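Local coordinates for Two-component insecticidal protein 16 kDa unit (Alcaligenes faecalis, PDB 5V3S) that serves as the 16 kDa, aegerolysin-family unit of a two-component toxin that kills corn rootworm, through a mechanism similar to that of Cry34Ab1/Cry35Ab1, at residues Gln18-Thr23 / Gly136-Thr141; Phe31-Ala36 / Gly85-Tyr90; Phe97-Asp102 / Asp111-Lys116. All blocks are in the same frame, centred on the assembly; numbering follows the deposited sequence.

From the N terminus the chain enters strand 19-27, whose start is half of interaction 1. The partner, strand 136-144, comes only near the end of the chain, so this parallel pairing closes a loop of 112 residues in which the other two contacts nest. Interaction 2 joins strand 31-38 antiparallel to strand 83-91, and interaction 3 is the following hairpin of strands 94-103 and 110-115; these two lie in series and share one sheet, strand 83-91 lying next to 94-103. Interaction 1 belongs to the other sheet. The two sheets meet through their apolar faces, with Ile22 against Tyr99 and Phe87, and Met20 against Trp101.

Interaction 1: Gln18-Thr23 / Gly136-Thr141; sequences QWMEIT and GNIFIT. Unlike the reference sequence in segment 18-23: Met20 (reference Ile).
The Trp19 ring lies over Gly136, whose CA sits 3.8 Å from the centroid of the six-membered ring and only 17° off the ring normal, a CH-pi contact. The ring reaches this place because CG stands between the backbone N and the carbonyl carbon (chi1 64°), which folds the indole across toward the partner strand. At the edge of the same ring the Asn137 amide comes up steeply, its plane 72° from that of the indole, with ND2 3.6 Å from Trp19 CH2. Beneath these groups the backbones run parallel; Trp19, Glu21 and Thr23 supply the groups that bond to 136-141, while Met20 and Ile22 bond to strand 68-74. Gly136 N donates to Trp19 O, Ile138 N to Glu21 O at 2.8 Å and Ile140 N to Thr23 O, while Glu21 N and Thr23 N give their hydrogens to Gly136 O and Ile138 O. Met20 CA and Ile22 CA add CA-H...O contacts to those last two carbonyls. This is the one parallel pairing in a mixed sheet of the aegerolysin beta-sandwich. On the face that carries Met20, Ile22 and Ile138 the contact is apolar: Ile22 CD1 touches both Ile138 CG2, at 3.5 Å, and Ile140 CD1, at 3.7 Å. Met20, a selenomethionine where the reference sequence has Ile, bends at chi2 and chi3 to bring CE within 3.9 Å of Ile138 CD1. Tyr99 and Trp101 of the opposing sheet pack on these side chains. Further out, Gln18 OE1 accepts a hydrogen bond from Met135 N, just ahead of Gly136, and makes a weak one with Trp19 N, while Lys49 makes a cation-pi contact with the Trp19 ring. Thr23 OG1 is hydrogen-bonded to Thr70 OG1 of strand 68-74, the neighbour on the far side of strand 19-27.

Interaction 2: Phe31-Ala36 / Gly85-Tyr90; sequences FKVEGA and GGFSLY
The forked end of Leu89 packs against Phe31: its CD1 lies 3.7 Å from Phe31 CB and its CD2 equally near Phe31 CD2, the two side chains crossing at about a right angle. Leu89 CD1 also lies 3.4 Å from Lys32 O, and Val33, the next residue on the same face, borders it, its CG2 toward Leu89 CD1 and its CG1 4.0 Å from Phe87 CD2. On the other face the Tyr90 ring crosses Glu34 at about a right angle, with CE1 3.5 Å from Glu34 CB. Glu34 CG stands beside its backbone N (chi1 -68°), and the chain bends at chi2, which carries the carboxylate away from the ring. Paired backbone hydrogen bonds at Lys32-Tyr90 and Glu34-Ser88 hold this antiparallel register. Beyond Glu34 both Gly35 and Ala36 fall opposite Phe87, consistent with a beta bulge; here Ala36 CA approaches Gly86 O at 3.1 Å. Strand 62-63 flanks strand 31-38 and strand 94-103 flanks 83-91, while Phe87 and Leu89 press against Ile24 of strand 19-27 in the second sheet of the sandwich.

Interaction 3: Phe97-Asp102 / Asp111-Lys116; sequences FEYYWD and DELTVK
Tyr99 OH donates a hydrogen bond to Asp111 OD2 at 2.8 Å, meeting the oxygen on its anti side and 29° out of the carboxylate plane. Ring and carboxylate stand 74° apart; Tyr99 CG, anti to its N (chi1 -174°), carries the phenol across to the acid, while Asp111 CG lies over its own backbone (chi1 75°). The same OD2 takes a hydrogen bond from Gly129 N and a salt bridge from Lys125 NZ, a grip that would probably stabilise its negative charge. On the opposite face Glu98 and Thr114 lie side by side, and water does the bridging: one molecule links Glu98 OE1 with Lys116 NZ, which it meets at 2.7 Å, and a second links OE1 with Thr114 OG1. Between the two faces runs the antiparallel ladder of a beta hairpin, with paired backbone hydrogen bonds at Glu98-Thr114 and at Tyr100-Glu112; the latter pair is the more bent at the hydrogens. Packing then fills the Tyr99 side. Leu113 CB meets the edge of the Tyr99 ring in its plane, 3.9 Å from CD1, while Leu113 CD1, further out on the side chain, lies 3.6 Å from Phe97 CD1. Glu112 O also comes within 3.4 Å of Tyr99 CD1. Within its sheet strand 94-103 runs between 110-115 and 83-91, Phe97, Tyr99 and Trp101 bonding through their backbones to Leu89, Phe87 and Gly85. Across the sandwich Phe97 packs on Val123, Ile140 and Val142, and Tyr99 on Ile138, of strands 121-126 and 136-144.

Interaction 1: Gln18-Thr23 / Gly136-Thr141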
loop_
_atom_site.group_PDB
_atom_site.type_symbol
_atom_site.label_atom_id
_atom_site.label_comp_id
_atom_site.label_asym_id
_atom_site.label_seq_id
_atom_site.Cartn_x
_atom_site.Cartn_y
_atom_site.Cartn_z
ATOM N N GLN A 18 -7.348 13.992 -3.821
ATOM C CA GLN A 18 -6.918 12.654 -4.303
ATOM C C GLN A 18 -6.051 12.030 -3.207
ATOM O O GLN A 18 -5.058 12.613 -2.762
ATOM C CB GLN A 18 -6.175 12.782 -5.620
ATOM C CG GLN A 18 -5.662 11.463 -6.167
ATOM C CD GLN A 18 -6.790 10.439 -6.293
ATOM O OE1 GLN A 18 -7.344 9.982 -5.297
ATOM N NE2 GLN A 18 -7.228 10.211 -7.523
ATOM N N TRP A 19 -6.492 10.885 -2.680
ATOM C CA TRP A 19 -5.847 10.356 -1.506
ATOM C C TRP A 19 -6.145 8.858 -1.480
ATOM O O TRP A 19 -7.110 8.370 -2.118
ATOM C CB TRP A 19 -6.328 11.002 -0.214
ATOM C CG TRP A 19 -7.790 10.721 0.036
ATOM C CD1 TRP A 19 -8.855 11.433 -0.470
ATOM C CD2 TRP A 19 -8.357 9.652 0.826
ATOM N NE1 TRP A 19 -10.036 10.872 -0.046
ATOM C CE2 TRP A 19 -9.762 9.774 0.744
ATOM C CE3 TRP A 19 -7.815 8.585 1.543
ATOM C CZ2 TRP A 19 -10.632 8.898 1.391
ATOM C CZ3 TRP A 19 -8.690 7.705 2.220
ATOM C CH2 TRP A 19 -10.072 7.853 2.135
HETATM N N MSE A 20 -5.256 8.150 -0.806
HETATM C CA MSE A 20 -5.419 6.715 -0.627
HETATM C C MSE A 20 -4.897 6.395 0.770
HETATM O O MSE A 20 -3.999 7.058 1.299
HETATM C CB MSE A 20 -4.668 5.901 -1.718
HETATM C CG MSE A 20 -3.143 6.108 -1.883
HETATM SE SE MSE A 20 -2.162 4.953 -0.564
HETATM C CE MSE A 20 -2.103 3.516 -1.903
ATOM N N GLU A 21 -5.442 5.346 1.378
ATOM C CA GLU A 21 -4.824 4.779 2.559
ATOM C C GLU A 21 -4.888 3.277 2.389
ATOM O O GLU A 21 -5.939 2.770 2.081
ATOM C CB GLU A 21 -5.470 5.187 3.907
ATOM C CG GLU A 21 -5.211 6.636 4.257
ATOM C CD GLU A 21 -5.421 7.019 5.693
ATOM O OE1 GLU A 21 -5.718 6.103 6.517
ATOM O OE2 GLU A 21 -5.259 8.259 5.952
ATOM N N ILE A 22 -3.742 2.613 2.543
ATOM C CA ILE A 22 -3.639 1.170 2.309
ATOM C C ILE A 22 -3.217 0.496 3.635
ATOM O O ILE A 22 -2.243 0.865 4.230
ATOM C CB ILE A 22 -2.815 0.795 1.072
ATOM C CG1 ILE A 22 -2.879 -0.670 0.801
ATOM C CG2 ILE A 22 -1.384 1.182 1.177
ATOM C CD1 ILE A 22 -2.618 -1.018 -0.630
ATOM N N THR A 23 -3.983 -0.488 4.060
ATOM C CA THR A 23 -3.690 -1.134 5.333
ATOM C C THR A 23 -3.306 -2.567 4.948
ATOM O O THR A 23 -4.058 -3.201 4.212
ATOM C CB THR A 23 -4.903 -1.051 6.291
ATOM O OG1 THR A 23 -5.139 0.289 6.616
ATOM C CG2 THR A 23 -4.610 -1.773 7.542
ATOM N N GLY A 136 -9.199 6.311 -2.141
ATOM C CA GLY A 136 -9.887 5.860 -0.938
ATOM C C GLY A 136 -9.103 4.845 -0.098
ATOM O O GLY A 136 -7.935 4.836 -0.131
ATOM N N ASN A 137 -9.817 4.027 0.663
ATOM C CA ASN A 137 -9.236 3.053 1.580
ATOM C C ASN A 137 -9.043 1.716 0.842
ATOM O O ASN A 137 -9.949 1.235 0.120
ATOM C CB ASN A 137 -10.127 2.832 2.804
ATOM C CG ASN A 137 -10.319 4.094 3.643
ATOM O OD1 ASN A 137 -9.432 4.517 4.321
ATOM N ND2 ASN A 137 -11.451 4.770 3.471
ATOM N N ILE A 138 -7.899 1.058 1.063
ATOM C CA ILE A 138 -7.594 -0.216 0.408
ATOM C C ILE A 138 -7.038 -1.085 1.555
ATOM O O ILE A 138 -6.331 -0.564 2.411
ATOM C CB ILE A 138 -6.425 -0.058 -0.657
ATOM C CG1 ILE A 138 -6.752 1.046 -1.725
ATOM C CG2 ILE A 138 -6.068 -1.365 -1.321
ATOM C CD1 ILE A 138 -5.557 1.770 -2.328
ATOM N N PHE A 139 -7.297 -2.378 1.481
ATOM C CA PHE A 139 -7.012 -3.370 2.515
ATOM C C PHE A 139 -6.370 -4.535 1.815
ATOM O O PHE A 139 -6.908 -5.064 0.884
ATOM C CB PHE A 139 -8.359 -3.787 3.130
ATOM C CG PHE A 139 -8.323 -4.798 4.258
ATOM C CD1 PHE A 139 -7.395 -4.757 5.279
ATOM C CD2 PHE A 139 -9.371 -5.720 4.368
ATOM C CE1 PHE A 139 -7.459 -5.650 6.353
ATOM C CE2 PHE A 139 -9.438 -6.618 5.421
ATOM C CZ PHE A 139 -8.506 -6.560 6.440
ATOM N N ILE A 140 -5.174 -4.952 2.281
ATOM C CA ILE A 140 -4.546 -6.214 1.815
ATOM C C ILE A 140 -4.293 -7.107 3.055
ATOM O O ILE A 140 -3.775 -6.627 3.984
ATOM C CB ILE A 140 -3.242 -5.962 1.064
ATOM C CG1 ILE A 140 -3.497 -4.990 -0.118
ATOM C CG2 ILE A 140 -2.616 -7.303 0.619
ATOM C CD1 ILE A 140 -2.245 -4.702 -0.915
ATOM N N THR A 141 -4.757 -8.328 3.009
ATOM C CA THR A 141 -4.490 -9.383 3.939
ATOM C C THR A 141 -3.457 -10.310 3.317
ATOM O O THR A 141 -3.434 -10.653 2.100
ATOM C CB THR A 141 -5.788 -10.104 4.438
ATOM O OG1 THR A 141 -6.549 -10.603 3.284
ATOM C CG2 THR A 141 -6.716 -9.115 5.237
#

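Interaction 2: Phe31-Ala36 / Gly85-Tyr90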
loop_
_atom_site.group_PDB
_atom_site.type_symbol
_atom_site.label_atom_id
_atom_site.label_comp_id
_atom_site.label_asym_id
_atom_site.label_seq_id
_atom_site.Cartn_x
_atom_site.Cartn_y
_atom_site.Cartn_z
ATOM N N PHE A 31 6.378 -9.651 8.485
ATOM C CA PHE A 31 6.687 -9.265 7.137
ATOM C C PHE A 31 7.275 -7.860 7.176
ATOM O O PHE A 31 7.125 -7.177 8.186
ATOM C CB PHE A 31 5.358 -9.201 6.292
ATOM C CG PHE A 31 4.689 -10.542 6.109
ATOM C CD1 PHE A 31 3.954 -11.122 7.126
ATOM C CD2 PHE A 31 4.747 -11.196 4.909
ATOM C CE1 PHE A 31 3.244 -12.331 6.892
ATOM C CE2 PHE A 31 4.118 -12.405 4.681
ATOM C CZ PHE A 31 3.362 -12.985 5.702
ATOM N N LYS A 32 7.954 -7.497 6.080
ATOM C CA LYS A 32 8.758 -6.275 5.961
ATOM C C LYS A 32 8.350 -5.505 4.713
ATOM O O LYS A 32 8.373 -6.122 3.592
ATOM C CB LYS A 32 10.221 -6.623 5.863
ATOM C CG LYS A 32 11.185 -5.436 5.824
ATOM C CD LYS A 32 12.632 -5.937 5.696
ATOM C CE LYS A 32 12.904 -6.755 4.410
ATOM N NZ LYS A 32 14.377 -6.994 4.106
ATOM N N VAL A 33 8.066 -4.202 4.897
ATOM C CA VAL A 33 7.861 -3.301 3.729
ATOM C C VAL A 33 9.206 -2.878 3.151
ATOM O O VAL A 33 10.104 -2.436 3.869
ATOM C CB VAL A 33 6.978 -2.098 4.088
ATOM C CG1 VAL A 33 6.757 -1.283 2.853
ATOM C CG2 VAL A 33 5.650 -2.501 4.789
ATOM N N GLU A 34 9.385 -2.953 1.821
ATOM C CA GLU A 34 10.593 -2.402 1.218
ATOM C C GLU A 34 10.185 -1.880 -0.155
ATOM O O GLU A 34 9.088 -2.150 -0.671
ATOM C CB GLU A 34 11.687 -3.453 1.035
ATOM C CG GLU A 34 12.304 -4.009 2.242
ATOM C CD GLU A 34 13.167 -3.064 3.028
ATOM O OE1 GLU A 34 13.684 -2.016 2.561
ATOM O OE2 GLU A 34 13.315 -3.406 4.230
ATOM N N GLY A 35 11.087 -1.110 -0.742
ATOM C CA GLY A 35 10.880 -0.683 -2.100
ATOM C C GLY A 35 9.850 0.463 -2.268
ATOM O O GLY A 35 9.394 0.742 -3.402
ATOM N N ALA A 36 9.425 1.111 -1.179
ATOM C CA ALA A 36 8.432 2.179 -1.330
ATOM C C ALA A 36 8.996 3.369 -2.136
ATOM O O ALA A 36 10.127 3.814 -1.902
ATOM C CB ALA A 36 7.947 2.671 0.053
ATOM N N GLY A 85 2.642 5.707 -7.065
ATOM C CA GLY A 85 3.777 5.073 -6.338
ATOM C C GLY A 85 3.547 3.582 -6.188
ATOM O O GLY A 85 2.600 2.991 -6.773
ATOM N N GLY A 86 4.348 3.000 -5.270
ATOM C CA GLY A 86 4.277 1.570 -4.997
ATOM C C GLY A 86 5.175 1.166 -3.836
ATOM O O GLY A 86 5.951 1.970 -3.259
ATOM N N PHE A 87 5.093 -0.142 -3.498
ATOM C CA PHE A 87 5.929 -0.737 -2.461
ATOM C C PHE A 87 5.810 -2.232 -2.603
ATOM O O PHE A 87 4.892 -2.738 -3.255
ATOM C CB PHE A 87 5.539 -0.327 -1.016
ATOM C CG PHE A 87 4.160 -0.755 -0.598
ATOM C CD1 PHE A 87 3.043 0.029 -0.950
ATOM C CD2 PHE A 87 3.946 -2.001 0.096
ATOM C CE1 PHE A 87 1.799 -0.376 -0.599
ATOM C CE2 PHE A 87 2.633 -2.391 0.461
ATOM C CZ PHE A 87 1.579 -1.553 0.075
ATOM N N SER A 88 6.648 -2.933 -1.874
ATOM C CA SER A 88 6.783 -4.385 -1.913
ATOM C C SER A 88 6.769 -4.945 -0.499
ATOM O O SER A 88 7.059 -4.272 0.464
ATOM C CB SER A 88 8.029 -4.876 -2.691
ATOM O OG SER A 88 8.075 -4.376 -4.063
ATOM N N LEU A 89 6.312 -6.173 -0.381
ATOM C CA LEU A 89 6.324 -6.767 0.988
ATOM C C LEU A 89 7.067 -8.052 0.880
ATOM O O LEU A 89 6.852 -8.835 -0.037
ATOM C CB LEU A 89 4.968 -7.137 1.469
ATOM C CG LEU A 89 4.804 -7.562 2.912
ATOM C CD1 LEU A 89 4.967 -6.447 3.873
ATOM C CD2 LEU A 89 3.463 -8.200 3.110
ATOM N N TYR A 90 7.871 -8.302 1.881
ATOM C CA TYR A 90 8.716 -9.492 1.931
ATOM C C TYR A 90 8.400 -10.305 3.210
ATOM O O TYR A 90 7.876 -9.775 4.205
ATOM C CB TYR A 90 10.175 -9.081 2.011
ATOM C CG TYR A 90 10.646 -8.374 0.807
ATOM C CD1 TYR A 90 10.330 -7.032 0.617
ATOM C CD2 TYR A 90 11.380 -9.015 -0.145
ATOM C CE1 TYR A 90 10.699 -6.366 -0.560
ATOM C CE2 TYR A 90 11.751 -8.355 -1.313
ATOM C CZ TYR A 90 11.403 -7.019 -1.489
ATOM O OH TYR A 90 11.864 -6.403 -2.668
#

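Interaction 3: Phe97-Asp102 / Asp111-Lys116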
loop_
_atom_site.group_PDB
_atom_site.type_symbol
_atom_site.label_atom_id
_atom_site.label_comp_id
_atom_site.label_asym_id
_atom_site.label_seq_id
_atom_site.Cartn_x
_atom_site.Cartn_y
_atom_site.Cartn_z
ATOM N N PHE A 97 4.611 -9.837 -2.378
ATOM C CA PHE A 97 3.829 -9.019 -3.409
ATOM C C PHE A 97 4.471 -7.685 -3.724
ATOM O O PHE A 97 5.333 -7.190 -3.036
ATOM C CB PHE A 97 2.343 -8.804 -3.097
ATOM C CG PHE A 97 2.021 -7.844 -1.948
ATOM C CD1 PHE A 97 2.101 -6.489 -2.070
ATOM C CD2 PHE A 97 1.545 -8.328 -0.716
ATOM C CE1 PHE A 97 1.738 -5.635 -1.029
ATOM C CE2 PHE A 97 1.199 -7.499 0.304
ATOM C CZ PHE A 97 1.306 -6.122 0.160
ATOM N N GLU A 98 4.092 -7.176 -4.870
ATOM C CA GLU A 98 4.446 -5.841 -5.331
ATOM C C GLU A 98 3.112 -5.154 -5.542
ATOM O O GLU A 98 2.131 -5.786 -6.044
ATOM C CB GLU A 98 5.230 -5.891 -6.620
ATOM C CG GLU A 98 6.640 -6.474 -6.420
ATOM C CD GLU A 98 7.285 -6.881 -7.730
ATOM O OE1 GLU A 98 6.609 -7.257 -8.716
ATOM O OE2 GLU A 98 8.461 -6.738 -7.775
ATOM N N TYR A 99 3.010 -3.917 -5.012
ATOM C CA TYR A 99 1.810 -3.149 -5.231
ATOM C C TYR A 99 2.141 -1.808 -5.940
ATOM O O TYR A 99 3.215 -1.255 -5.734
ATOM C CB TYR A 99 1.095 -2.901 -3.896
ATOM C CG TYR A 99 -0.239 -2.226 -4.077
ATOM C CD1 TYR A 99 -1.301 -2.891 -4.773
ATOM C CD2 TYR A 99 -0.419 -0.921 -3.641
ATOM C CE1 TYR A 99 -2.530 -2.234 -4.950
ATOM C CE2 TYR A 99 -1.618 -0.306 -3.765
ATOM C CZ TYR A 99 -2.663 -0.953 -4.441
ATOM O OH TYR A 99 -3.822 -0.223 -4.604
ATOM N N TYR A 100 1.206 -1.298 -6.737
ATOM C CA TYR A 100 1.422 -0.033 -7.518
ATOM C C TYR A 100 0.102 0.613 -7.715
ATOM O O TYR A 100 -0.929 -0.082 -7.860
ATOM C CB TYR A 100 2.097 -0.331 -8.911
ATOM C CG TYR A 100 2.011 0.811 -9.941
ATOM C CD1 TYR A 100 2.861 1.874 -9.851
ATOM C CD2 TYR A 100 1.001 0.859 -10.938
ATOM C CE1 TYR A 100 2.774 2.978 -10.676
ATOM C CE2 TYR A 100 0.928 1.949 -11.813
ATOM C CZ TYR A 100 1.854 3.003 -11.667
ATOM O OH TYR A 100 1.838 4.093 -12.468
ATOM N N TRP A 101 0.082 1.947 -7.600
ATOM C CA TRP A 101 -1.131 2.725 -7.801
ATOM C C TRP A 101 -0.802 3.992 -8.634
ATOM O O TRP A 101 0.311 4.474 -8.628
ATOM C CB TRP A 101 -1.764 3.099 -6.450
ATOM C CG TRP A 101 -0.927 4.031 -5.641
ATOM C CD1 TRP A 101 -0.949 5.394 -5.688
ATOM C CD2 TRP A 101 0.089 3.697 -4.690
ATOM N NE1 TRP A 101 -0.035 5.919 -4.860
ATOM C CE2 TRP A 101 0.628 4.897 -4.220
ATOM C CE3 TRP A 101 0.531 2.502 -4.118
ATOM C CZ2 TRP A 101 1.659 4.937 -3.269
ATOM C CZ3 TRP A 101 1.558 2.548 -3.200
ATOM C CH2 TRP A 101 2.068 3.753 -2.743
ATOM N N ASP A 102 -1.799 4.456 -9.377
ATOM C CA ASP A 102 -1.667 5.661 -10.143
ATOM C C ASP A 102 -2.994 6.315 -10.015
ATOM O O ASP A 102 -3.967 5.825 -10.557
ATOM C CB ASP A 102 -1.255 5.342 -11.581
ATOM C CG ASP A 102 -1.110 6.613 -12.407
ATOM O OD1 ASP A 102 -0.808 7.666 -11.809
ATOM O OD2 ASP A 102 -1.317 6.545 -13.622
ATOM N N ASP A 111 -4.690 0.606 -10.312
ATOM C CA ASP A 111 -3.642 -0.045 -9.469
ATOM C C ASP A 111 -3.289 -1.403 -9.980
ATOM O O ASP A 111 -3.788 -1.873 -11.029
ATOM C CB ASP A 111 -4.121 -0.029 -8.021
ATOM C CG ASP A 111 -5.222 -1.078 -7.722
ATOM O OD1 ASP A 111 -5.605 -1.919 -8.650
ATOM O OD2 ASP A 111 -5.661 -1.022 -6.532
ATOM N N GLU A 112 -2.405 -2.080 -9.273
ATOM C CA GLU A 112 -1.995 -3.393 -9.717
ATOM C C GLU A 112 -1.302 -4.016 -8.559
ATOM O O GLU A 112 -0.423 -3.388 -7.992
ATOM C CB GLU A 112 -1.013 -3.302 -10.859
ATOM C CG GLU A 112 -0.358 -4.619 -11.224
ATOM C CD GLU A 112 -1.106 -5.356 -12.274
ATOM O OE1 GLU A 112 -2.344 -5.190 -12.360
ATOM O OE2 GLU A 112 -0.437 -6.087 -13.026
ATOM N N LEU A 113 -1.753 -5.213 -8.232
ATOM C CA LEU A 113 -1.160 -6.073 -7.151
ATOM C C LEU A 113 -0.636 -7.322 -7.768
ATOM O O LEU A 113 -1.387 -8.118 -8.343
ATOM C CB LEU A 113 -2.208 -6.449 -6.136
ATOM C CG LEU A 113 -1.754 -7.540 -5.166
ATOM C CD1 LEU A 113 -0.777 -6.903 -4.164
ATOM C CD2 LEU A 113 -2.918 -8.120 -4.478
ATOM N N THR A 114 0.674 -7.477 -7.725
ATOM C CA THR A 114 1.376 -8.590 -8.260
ATOM C C THR A 114 1.766 -9.536 -7.123
ATOM O O THR A 114 2.710 -9.230 -6.378
ATOM C CB THR A 114 2.664 -8.098 -9.008
ATOM O OG1 THR A 114 2.369 -7.020 -9.964
ATOM C CG2 THR A 114 3.340 -9.233 -9.782
ATOM N N VAL A 115 1.136 -10.729 -7.057
ATOM C CA VAL A 115 1.501 -11.660 -6.003
ATOM C C VAL A 115 2.590 -12.555 -6.542
ATOM O O VAL A 115 2.457 -13.195 -7.630
ATOM C CB VAL A 115 0.292 -12.504 -5.522
ATOM C CG1 VAL A 115 0.756 -13.533 -4.453
ATOM C CG2 VAL A 115 -0.797 -11.600 -5.035
ATOM N N LYS A 116 3.653 -12.656 -5.784
ATOM C CA LYS A 116 4.865 -13.322 -6.283
ATOM C C LYS A 116 4.982 -14.766 -5.796
ATOM O O LYS A 116 5.689 -15.560 -6.400
ATOM C CB LYS A 116 6.113 -12.489 -5.915
ATOM C CG LYS A 116 6.092 -11.141 -6.678
ATOM C CD LYS A 116 6.376 -11.420 -8.142
ATOM C CE LYS A 116 7.852 -11.498 -8.452
ATOM N NZ LYS A 116 8.103 -11.599 -9.941
HETATM O O HOH W 1 7.901 -8.929 -10.291
HETATM O O HOH W 2 5.219 -5.987 -10.403
#